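Local coordinates for protein transcriptional regulator, PadR family (Bacillus cereus, PDB 4ESB) that probably binds operator DNA as a dimer through a winged helix-turn-helix domain and so regulates transcription, as PadR-family regulators do, at residues Gly12-Ile17 / Tyr46-Arg51; Glu21-Tyr24 / Thr30-Asn33. All coordinates share one frame; numbering follows the deposited sequence.

Contact 1: Gly12-Ile17 / Tyr46-Arg51; sequences GCILYI and YPLLLR
Ile14 meets Leu48 and Leu49 where helix 10-20 faces helix 42-54, and within 12-17 it is Ile14 alone that reaches 46-51. Its CD1 methyl runs tip to tip into Leu48, stopping 4.0 Å from Leu48 CD2. Its other branch is turned to the next residue along, with Ile14 CG2 at a looser 4.4 Å from Leu49 CD2. The two branches of the isoleucine are thus shared between consecutive leucines. Torsions explain the split: CG1 of Ile14 stands anti to the carbonyl carbon (chi1 -79°) and carries on fully extended through chi2, which pushes CD1 out from the helix, while CG2 stays close to the backbone. CG of Leu48, anti to the backbone N (chi1 173°), carries CD2 toward the isoleucine methyl. Leu49 sets out alongside helix 10-20, and CD2 brings it within reach of Ile14.

The backbones stay well apart, with Ile14 CA 9.1 Å from Leu49 CA, and side chains reaching out from both helices bridge the distance. Met52, one turn after Leu48, extends the same surface by packing on Ile14 and Leu15. From helix 25-34, Leu32 touches Ile14 and Leu28 touches Leu49, closing the three-helix core of the winged helix-turn-helix domain. Helix 10-20 also faces outward: Cys13 and Ile17 pack on Leu101 of the second subunit, and Tyr16 on Leu102 of that subunit, so the helix joins this core to the dimer interface.

No hydrogen bond or charge pair crosses between the two segments. Cohesion here comes from apolar contact between methyl groups, largely shielded from water on the Ile14 and Leu49 side, an interaction with little directional demand, and the relative placement of the helices probably depends on how the surrounding side chains pack.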
loop_
_atom_site.group_PDB
_atom_site.type_symbol
_atom_site.label_atom_id
_atom_site.label_comp_id
_atom_site.label_asym_id
_atom_site.label_seq_id
_atom_site.Cartn_x
_atom_site.Cartn_y
_atom_site.Cartn_z
ATOM N N GLY A 12 -2.174 8.960 4.844
ATOM C CA GLY A 12 -3.504 9.137 4.288
ATOM C C GLY A 12 -4.608 8.919 5.305
ATOM O O GLY A 12 -5.617 9.623 5.301
ATOM N N CYS A 13 -4.419 7.941 6.183
ATOM C CA CYS A 13 -5.420 7.632 7.199
ATOM C C CYS A 13 -5.421 8.700 8.285
ATOM O O CYS A 13 -6.453 8.992 8.884
ATOM C CB CYS A 13 -5.159 6.254 7.805
ATOM S SG CYS A 13 -5.472 4.892 6.655
ATOM N N ILE A 14 -4.252 9.275 8.535
ATOM C CA ILE A 14 -4.133 10.403 9.448
ATOM C C ILE A 14 -4.869 11.623 8.893
ATOM O O ILE A 14 -5.568 12.320 9.629
ATOM C CB ILE A 14 -2.656 10.753 9.719
ATOM C CG1 ILE A 14 -2.080 9.780 10.746
ATOM C CG2 ILE A 14 -2.520 12.190 10.216
ATOM C CD1 ILE A 14 -0.614 9.993 11.056
ATOM N N LEU A 15 -4.718 11.881 7.597
ATOM C CA LEU A 15 -5.429 12.987 6.967
ATOM C C LEU A 15 -6.932 12.751 7.021
ATOM O O LEU A 15 -7.698 13.678 7.289
ATOM C CB LEU A 15 -4.991 13.179 5.513
ATOM C CG LEU A 15 -3.587 13.737 5.270
ATOM C CD1 LEU A 15 -3.272 13.726 3.783
ATOM C CD2 LEU A 15 -3.452 15.144 5.831
ATOM N N TYR A 16 -7.355 11.514 6.771
ATOM C CA TYR A 16 -8.777 11.195 6.816
ATOM C C TYR A 16 -9.351 11.512 8.186
ATOM O O TYR A 16 -10.367 12.192 8.305
ATOM C CB TYR A 16 -9.034 9.723 6.501
ATOM C CG TYR A 16 -10.500 9.378 6.605
ATOM C CD1 TYR A 16 -11.391 9.755 5.609
ATOM C CD2 TYR A 16 -10.999 8.700 7.710
ATOM C CE1 TYR A 16 -12.736 9.456 5.703
ATOM C CE2 TYR A 16 -12.343 8.396 7.812
ATOM C CZ TYR A 16 -13.206 8.777 6.806
ATOM O OH TYR A 16 -14.544 8.477 6.904
ATOM N N ILE A 17 -8.687 11.008 9.220
ATOM C CA ILE A 17 -9.157 11.169 10.588
ATOM C C ILE A 17 -9.221 12.640 10.976
ATOM O O ILE A 17 -10.230 13.103 11.508
ATOM C CB ILE A 17 -8.258 10.400 11.575
ATOM C CG1 ILE A 17 -8.567 8.902 11.497
ATOM C CG2 ILE A 17 -8.465 10.901 12.997
ATOM C CD1 ILE A 17 -7.457 8.015 12.014
ATOM N N TYR A 46 5.280 10.971 15.653
ATOM C CA TYR A 46 5.566 12.384 15.891
ATOM C C TYR A 46 6.319 13.027 14.728
ATOM O O TYR A 46 5.923 14.087 14.242
ATOM C CB TYR A 46 6.353 12.575 17.192
ATOM C CG TYR A 46 6.586 14.020 17.545
ATOM C CD1 TYR A 46 5.519 14.891 17.713
ATOM C CD2 TYR A 46 7.873 14.515 17.717
ATOM C CE1 TYR A 46 5.724 16.214 18.038
ATOM C CE2 TYR A 46 8.089 15.837 18.043
ATOM C CZ TYR A 46 7.010 16.684 18.198
ATOM O OH TYR A 46 7.213 18.002 18.527
ATOM N N PRO A 47 7.410 12.389 14.274
ATOM C CA PRO A 47 8.193 12.975 13.181
ATOM C C PRO A 47 7.369 13.111 11.901
ATOM O O PRO A 47 7.616 14.008 11.092
ATOM C CB PRO A 47 9.335 11.970 12.983
ATOM C CG PRO A 47 9.365 11.152 14.230
ATOM C CD PRO A 47 7.953 11.087 14.698
ATOM N N LEU A 48 6.402 12.219 11.721
ATOM C CA LEU A 48 5.506 12.287 10.575
ATOM C C LEU A 48 4.554 13.471 10.718
ATOM O O LEU A 48 4.236 14.134 9.736
ATOM C CB LEU A 48 4.723 10.980 10.430
ATOM C CG LEU A 48 3.610 10.950 9.379
ATOM C CD1 LEU A 48 4.158 11.295 8.003
ATOM C CD2 LEU A 48 2.932 9.587 9.361
ATOM N N LEU A 49 4.113 13.743 11.944
ATOM C CA LEU A 49 3.238 14.885 12.199
ATOM C C LEU A 49 3.984 16.199 11.985
ATOM O O LEU A 49 3.411 17.171 11.495
ATOM C CB LEU A 49 2.680 14.849 13.624
ATOM C CG LEU A 49 1.592 13.828 13.961
ATOM C CD1 LEU A 49 1.158 14.032 15.402
ATOM C CD2 LEU A 49 0.400 13.936 13.021
ATOM N N LEU A 50 5.258 16.229 12.363
ATOM C CA LEU A 50 6.070 17.429 12.202
ATOM C C LEU A 50 6.250 17.735 10.725
ATOM O O LEU A 50 6.300 18.893 10.313
ATOM C CB LEU A 50 7.444 17.241 12.846
ATOM C CG LEU A 50 7.537 17.299 14.371
ATOM C CD1 LEU A 50 8.930 16.882 14.816
ATOM C CD2 LEU A 50 7.205 18.693 14.881
ATOM N N ARG A 51 6.351 16.676 9.932
ATOM C CA ARG A 51 6.611 16.803 8.510
ATOM C C ARG A 51 5.338 17.177 7.759
ATOM O O ARG A 51 5.367 18.014 6.858
ATOM C CB ARG A 51 7.191 15.492 7.979
ATOM C CG ARG A 51 7.586 15.527 6.519
ATOM C CD ARG A 51 8.431 14.316 6.157
ATOM N NE ARG A 51 7.622 13.114 5.974
ATOM C CZ ARG A 51 6.971 12.809 4.854
ATOM N NH1 ARG A 51 7.021 13.621 3.804
ATOM N NH2 ARG A 51 6.261 11.692 4.784
#

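Contact 2: Glu21-Tyr24 / Thr30-Asn33; sequences EEVY and TKLN
Glu21 and Lys31 form a salt bridge within the winged helix-turn-helix domain, between the turn that follows helix 10-20 and the side of helix 25-34. Glu21 holds CG anti to its own nitrogen (chi1 -177°) and stays extended beyond it, carrying the carboxylate out toward the lysine. Lys31 comes to meet it at about a right angle. Its CG lies anti to the carbonyl carbon, the chain is stretched through CD and CE, and a bend at the last torsion (chi4 -69°) turns the ammonium aside. Consequently the carboxylate lies against the end of the lysine chain: Glu21 OE1 is 3.3 Å from Lys31 CE and 3.5 Å from Lys31 NZ, within salt-bridge distance.

Beside this polar pair, Val23 meets the lysine at an oblique angle, touching it at CE. Val23 is buried, packs on Ile18 of helix 10-20 and bonds through its backbone to Tyr74 of strand 70-76, pairing this short, weakly bonded strand with the sheet of the wing. Glu27 OE1 lies close to Glu21 OE2, a like-charge approach that the nearby ammonium may ease. Lys31 NZ also makes a weak hydrogen bond to a glycerol, probably from the crystallisation liquor. The apolar part of the contact is made by one branch of the valine, with Val23 CG1 4.1 Å from Lys31 CE.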
loop_
_atom_site.group_PDB
_atom_site.type_symbol
_atom_site.label_atom_id
_atom_site.label_comp_id
_atom_site.label_asym_id
_atom_site.label_seq_id
_atom_site.Cartn_x
_atom_site.Cartn_y
_atom_site.Cartn_z
ATOM N N GLU A 21 -12.406 15.205 12.184
ATOM C CA GLU A 21 -12.477 15.755 13.531
ATOM C C GLU A 21 -11.142 16.337 13.988
ATOM O O GLU A 21 -10.100 15.692 13.891
ATOM C CB GLU A 21 -12.917 14.677 14.524
ATOM C CG GLU A 21 -13.079 15.187 15.946
ATOM C CD GLU A 21 -13.142 14.064 16.964
ATOM O OE1 GLU A 21 -13.102 12.884 16.555
ATOM O OE2 GLU A 21 -13.227 14.360 18.175
ATOM N N GLU A 22 -11.187 17.570 14.480
ATOM C CA GLU A 22 -10.039 18.181 15.136
ATOM C C GLU A 22 -9.607 17.306 16.306
ATOM O O GLU A 22 -10.403 17.027 17.201
ATOM C CB GLU A 22 -10.406 19.571 15.659
ATOM C CG GLU A 22 -9.597 20.706 15.068
ATOM C CD GLU A 22 -9.889 22.029 15.743
ATOM O OE1 GLU A 22 -11.039 22.236 16.188
ATOM O OE2 GLU A 22 -8.964 22.863 15.836
ATOM N N VAL A 23 -8.350 16.881 16.306
ATOM C CA VAL A 23 -7.842 16.013 17.367
ATOM C C VAL A 23 -6.451 16.426 17.835
ATOM O O VAL A 23 -5.650 16.929 17.047
ATOM C CB VAL A 23 -7.769 14.544 16.905
ATOM C CG1 VAL A 23 -9.166 13.988 16.652
ATOM C CG2 VAL A 23 -6.889 14.417 15.666
ATOM N N TYR A 24 -6.166 16.211 19.117
ATOM C CA TYR A 24 -4.810 16.410 19.624
ATOM C C TYR A 24 -4.022 15.108 19.537
ATOM O O TYR A 24 -4.590 14.047 19.274
ATOM C CB TYR A 24 -4.789 17.010 21.044
ATOM C CG TYR A 24 -5.523 16.246 22.133
ATOM C CD1 TYR A 24 -6.907 16.284 22.230
ATOM C CD2 TYR A 24 -4.823 15.532 23.098
ATOM C CE1 TYR A 24 -7.575 15.605 23.235
ATOM C CE2 TYR A 24 -5.481 14.852 24.109
ATOM C CZ TYR A 24 -6.855 14.893 24.173
ATOM O OH TYR A 24 -7.510 14.216 25.179
ATOM N N THR A 30 -4.639 7.246 19.712
ATOM C CA THR A 30 -5.607 6.342 20.322
ATOM C C THR A 30 -6.574 5.841 19.257
ATOM O O THR A 30 -6.830 4.641 19.156
ATOM C CB THR A 30 -6.411 7.015 21.455
ATOM O OG1 THR A 30 -5.547 7.301 22.560
ATOM C CG2 THR A 30 -7.534 6.098 21.930
ATOM N N LYS A 31 -7.105 6.763 18.457
ATOM C CA LYS A 31 -8.011 6.392 17.375
ATOM C C LYS A 31 -7.312 5.467 16.381
ATOM O O LYS A 31 -7.895 4.487 15.923
ATOM C CB LYS A 31 -8.544 7.632 16.651
ATOM C CG LYS A 31 -9.554 8.444 17.451
ATOM C CD LYS A 31 -10.337 9.378 16.541
ATOM C CE LYS A 31 -11.080 10.455 17.319
ATOM N NZ LYS A 31 -12.205 9.917 18.133
ATOM N N LEU A 32 -6.059 5.775 16.057
ATOM C CA LEU A 32 -5.290 4.941 15.138
ATOM C C LEU A 32 -5.156 3.533 15.699
ATOM O O LEU A 32 -5.356 2.557 14.976
ATOM C CB LEU A 32 -3.904 5.543 14.873
ATOM C CG LEU A 32 -3.837 6.780 13.967
ATOM C CD1 LEU A 32 -2.415 7.312 13.897
ATOM C CD2 LEU A 32 -4.347 6.468 12.568
ATOM N N ASN A 33 -4.824 3.427 16.985
ATOM C CA ASN A 33 -4.727 2.127 17.646
ATOM C C ASN A 33 -6.024 1.335 17.546
ATOM O O ASN A 33 -6.016 0.156 17.195
ATOM C CB ASN A 33 -4.367 2.292 19.125
ATOM C CG ASN A 33 -2.938 2.740 19.333
ATOM O OD1 ASN A 33 -2.076 2.542 18.476
ATOM N ND2 ASN A 33 -2.673 3.341 20.486
#

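Overall arrangement
From the N terminus, helix 10-20 supplies the first half of contact 1 and leads directly into the 21-24 segment of contact 2. The chain then enters helix 25-34, where residues 30-33 close the short loop of contact 2. Only afterwards does helix 42-54 return to helix 10-20, closing the longer loop of contact 1, so the shorter closure lies wholly within the longer one. The contacts are about 10 Å apart, centre to centre, and they meet directly: Ile17 CD1 packs 3.5 Å from Leu32 CD2. Contact 1 joins helices 10-20 and 42-54, contact 2 joins the turn and strand 23-24 to helix 25-34, and the packing between them brings the three helices together.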